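Long-range contact in ESX-5 secretion system protein EccC5 (Mycobacterium tuberculosis, PDB 6J18), which forms part of the ESX-5 type VII secretion machinery as an FtsK/SpoIIIE-family ATPase, serving the export of EsxN and of PE_PGRS and PPE proteins: residues A[139-144]-A[202-207]. Numbering follows the deposited sequence.
Sequences QVWLVD and PEIFLI
The indole of Trp-141 and the methyl CG2 of Ile-204 meet obliquely, CD1 of the ring lying 3.5 Å from CG2, while the pyrrole edge carries an in-plane partner: NE1 donates to OE1 of Gln-139 at 2.8 Å. The bond is bent, 144° at the hydrogen, and with NE2 bonded to the carbonyl of Gly-124 the amide is held at both ends. These side chains stand on two neighbouring parallel strands in the central sheet of the C-terminal FtsK-type P-loop ATPase domain of the longer EccC5 chain, the segments running at 17° to each other. With CG of Trp-141 beside its backbone N (chi1 -60°), the ring swings back along the strand toward Gln-139. Phe-205, on the other side of the sheet, has the carbonyl O of Gln-139 near its edge, and His-238 stacks on its ring.

Gln-139, Trp-141, Ile-204 and Leu-206 share one face, where Trp-141 and Ile-204 meet helix 165-180; Val-140, Leu-142, Phe-205 and Ile-207 line the other, where Phe-205 and Ile-207 pack on helix 106-120, which begins at the predicted ATP-binding loop. There CD1 of Leu-142 touches CG2 of Ile-207 at 3.9 Å, and CG1 of Val-140 reaches CD1 of the same isoleucine.

Five backbone hydrogen bonds zip the pair. Gln-139 N and O pair with Glu-203 O and Phe-205 N, Trp-141 N and O with Phe-205 O and Ile-207 N. The fifth runs from Val-143 N to Ile-207 O at 2.8 Å. Leu-142 CA adds a C-H...O contact to Ile-207 O at 3.5 Å.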
ATOM      1  N   GLN A 139      11.120   4.090   3.462  1.00 23.20           N
ATOM      2  CA  GLN A 139      10.983   5.482   3.083  1.00 24.13           C
ATOM      3  C   GLN A 139       9.609   5.683   2.452  1.00 24.10           C
ATOM      4  O   GLN A 139       9.224   4.945   1.545  1.00 25.24           O
ATOM      5  CB  GLN A 139      12.109   5.867   2.124  1.00 27.41           C
ATOM      6  CG  GLN A 139      11.961   7.204   1.451  1.00 30.40           C
ATOM      7  CD  GLN A 139      13.129   7.508   0.535  1.00 30.74           C
ATOM      8  OE1 GLN A 139      13.016   7.415  -0.686  1.00 30.74           O
ATOM      9  NE2 GLN A 139      14.264   7.869   1.123  1.00 31.40           N
ATOM     10  N   VAL A 140       8.859   6.665   2.942  1.00 21.27           N
ATOM     11  CA  VAL A 140       7.480   6.849   2.503  1.00 21.36           C
ATOM     12  C   VAL A 140       7.305   8.068   1.600  1.00 21.70           C
ATOM     13  O   VAL A 140       7.766   9.164   1.917  1.00 23.32           O
ATOM     14  CB  VAL A 140       6.522   6.978   3.708  1.00 21.70           C
ATOM     15  CG1 VAL A 140       5.125   7.381   3.250  1.00 22.50           C
ATOM     16  CG2 VAL A 140       6.478   5.674   4.491  1.00 20.08           C
ATOM     17  N   TRP A 141       6.643   7.855   0.466  1.00 22.22           N
ATOM     18  CA  TRP A 141       6.268   8.933  -0.440  1.00 24.12           C
ATOM     19  C   TRP A 141       4.745   9.034  -0.457  1.00 24.48           C
ATOM     20  O   TRP A 141       4.062   8.176  -1.017  1.00 23.15           O
ATOM     21  CB  TRP A 141       6.824   8.684  -1.844  1.00 24.75           C
ATOM     22  CG  TRP A 141       8.326   8.594  -1.883  1.00 24.80           C
ATOM     23  CD1 TRP A 141       9.107   7.651  -1.278  1.00 24.13           C
ATOM     24  CD2 TRP A 141       9.223   9.474  -2.570  1.00 26.61           C
ATOM     25  NE1 TRP A 141      10.434   7.895  -1.539  1.00 24.58           N
ATOM     26  CE2 TRP A 141      10.533   9.009  -2.333  1.00 25.84           C
ATOM     27  CE3 TRP A 141       9.050  10.613  -3.364  1.00 30.01           C
ATOM     28  CZ2 TRP A 141      11.659   9.638  -2.857  1.00 27.68           C
ATOM     29  CZ3 TRP A 141      10.170  11.238  -3.885  1.00 31.29           C
ATOM     30  CH2 TRP A 141      11.457  10.750  -3.628  1.00 29.86           C
ATOM     31  N   LEU A 142       4.219  10.083   0.167  1.00 24.36           N
ATOM     32  CA  LEU A 142       2.798  10.138   0.495  1.00 24.79           C
ATOM     33  C   LEU A 142       1.996  11.118  -0.361  1.00 25.14           C
ATOM     34  O   LEU A 142       2.281  12.313  -0.387  1.00 27.28           O
ATOM     35  CB  LEU A 142       2.636  10.498   1.976  1.00 24.57           C
ATOM     36  CG  LEU A 142       1.226  10.588   2.565  1.00 25.84           C
ATOM     37  CD1 LEU A 142       0.553   9.225   2.567  1.00 24.62           C
ATOM     38  CD2 LEU A 142       1.278  11.169   3.972  1.00 26.33           C
ATOM     39  N   VAL A 143       0.990  10.602  -1.060  1.00 25.35           N
ATOM     40  CA  VAL A 143       0.006  11.455  -1.718  1.00 26.80           C
ATOM     41  C   VAL A 143      -1.236  11.524  -0.837  1.00 28.65           C
ATOM     42  O   VAL A 143      -1.966  10.542  -0.705  1.00 28.59           O
ATOM     43  CB  VAL A 143      -0.381  10.939  -3.116  1.00 26.69           C
ATOM     44  CG1 VAL A 143      -1.356  11.900  -3.780  1.00 27.81           C
ATOM     45  CG2 VAL A 143       0.855  10.761  -3.977  1.00 26.52           C
ATOM     46  N   ASP A 144      -1.471  12.684  -0.233  1.00 29.59           N
ATOM     47  CA  ASP A 144      -2.539  12.828   0.750  1.00 28.35           C
ATOM     48  C   ASP A 144      -3.246  14.181   0.644  1.00 27.05           C
ATOM     49  O   ASP A 144      -3.002  15.076   1.453  1.00 25.28           O
ATOM     50  CB  ASP A 144      -1.969  12.636   2.158  1.00 30.01           C
ATOM     51  CG  ASP A 144      -3.041  12.600   3.226  1.00 34.22           C
ATOM     52  OD1 ASP A 144      -4.220  12.362   2.887  1.00 35.52           O
ATOM     53  OD2 ASP A 144      -2.700  12.806   4.409  1.00 36.42           O
ATOM     54  N   PRO A 202      16.755   2.444   1.092  1.00 23.35           N
ATOM     55  CA  PRO A 202      15.622   1.883   1.823  1.00 23.07           C
ATOM     56  C   PRO A 202      14.505   1.421   0.905  1.00 23.69           C
ATOM     57  O   PRO A 202      14.468   1.764  -0.280  1.00 21.91           O
ATOM     58  CB  PRO A 202      15.152   3.056   2.677  1.00 23.03           C
ATOM     59  CG  PRO A 202      15.474   4.246   1.846  1.00 23.64           C
ATOM     60  CD  PRO A 202      16.765   3.916   1.140  1.00 23.32           C
ATOM     61  N   GLU A 203      13.607   0.620   1.470  1.00 24.71           N
ATOM     62  CA  GLU A 203      12.373   0.226   0.802  1.00 26.51           C
ATOM     63  C   GLU A 203      11.512   1.464   0.599  1.00 23.48           C
ATOM     64  O   GLU A 203      11.401   2.298   1.496  1.00 24.74           O
ATOM     65  CB  GLU A 203      11.630  -0.843   1.615  1.00 31.13           C
ATOM     66  CG  GLU A 203      12.405  -2.153   1.743  1.00 36.24           C
ATOM     67  CD  GLU A 203      12.466  -2.909   0.435  1.00 40.15           C
ATOM     68  OE1 GLU A 203      11.402  -3.322  -0.097  1.00 40.67           O
ATOM     69  OE2 GLU A 203      13.590  -3.080  -0.078  1.00 43.57           O
ATOM     70  N   ILE A 204      10.930   1.600  -0.588  1.00 21.01           N
ATOM     71  CA  ILE A 204      10.125   2.773  -0.914  1.00 21.75           C
ATOM     72  C   ILE A 204       8.638   2.439  -0.936  1.00 22.76           C
ATOM     73  O   ILE A 204       8.193   1.593  -1.711  1.00 22.70           O
ATOM     74  CB  ILE A 204      10.535   3.375  -2.274  1.00 22.75           C
ATOM     75  CG1 ILE A 204      11.947   3.954  -2.185  1.00 24.62           C
ATOM     76  CG2 ILE A 204       9.549   4.455  -2.704  1.00 22.02           C
ATOM     77  CD1 ILE A 204      12.495   4.443  -3.505  1.00 25.97           C
ATOM     78  N   PHE A 205       7.878   3.103  -0.072  1.00 21.74           N
ATOM     79  CA  PHE A 205       6.432   2.935  -0.037  1.00 20.87           C
ATOM     80  C   PHE A 205       5.733   4.142  -0.650  1.00 20.94           C
ATOM     81  O   PHE A 205       5.730   5.227  -0.067  1.00 22.73           O
ATOM     82  CB  PHE A 205       5.939   2.727   1.399  1.00 21.67           C
ATOM     83  CG  PHE A 205       6.355   1.416   2.007  1.00 21.89           C
ATOM     84  CD1 PHE A 205       7.603   1.269   2.588  1.00 22.15           C
ATOM     85  CD2 PHE A 205       5.488   0.335   2.005  1.00 21.39           C
ATOM     86  CE1 PHE A 205       7.982   0.062   3.153  1.00 22.68           C
ATOM     87  CE2 PHE A 205       5.861  -0.873   2.568  1.00 22.61           C
ATOM     88  CZ  PHE A 205       7.108  -1.010   3.142  1.00 23.16           C
ATOM     89  N   LEU A 206       5.153   3.955  -1.830  1.00 20.51           N
ATOM     90  CA  LEU A 206       4.317   4.983  -2.432  1.00 21.88           C
ATOM     91  C   LEU A 206       2.886   4.796  -1.950  1.00 22.13           C
ATOM     92  O   LEU A 206       2.191   3.876  -2.382  1.00 24.24           O
ATOM     93  CB  LEU A 206       4.380   4.929  -3.960  1.00 23.04           C
ATOM     94  CG  LEU A 206       3.387   5.826  -4.707  1.00 25.26           C
ATOM     95  CD1 LEU A 206       3.561   7.287  -4.313  1.00 25.55           C
ATOM     96  CD2 LEU A 206       3.531   5.654  -6.211  1.00 27.00           C
ATOM     97  N   ILE A 207       2.456   5.665  -1.043  1.00 22.43           N
ATOM     98  CA  ILE A 207       1.132   5.545  -0.447  1.00 22.81           C
ATOM     99  C   ILE A 207       0.215   6.660  -0.932  1.00 23.33           C
ATOM    100  O   ILE A 207       0.490   7.841  -0.717  1.00 23.00           O
ATOM    101  CB  ILE A 207       1.213   5.568   1.086  1.00 23.27           C
ATOM    102  CG1 ILE A 207       2.038   4.376   1.577  1.00 24.49           C
ATOM    103  CG2 ILE A 207      -0.181   5.543   1.692  1.00 21.96           C
ATOM    104  CD1 ILE A 207       2.343   4.406   3.052  1.00 24.75           C
TER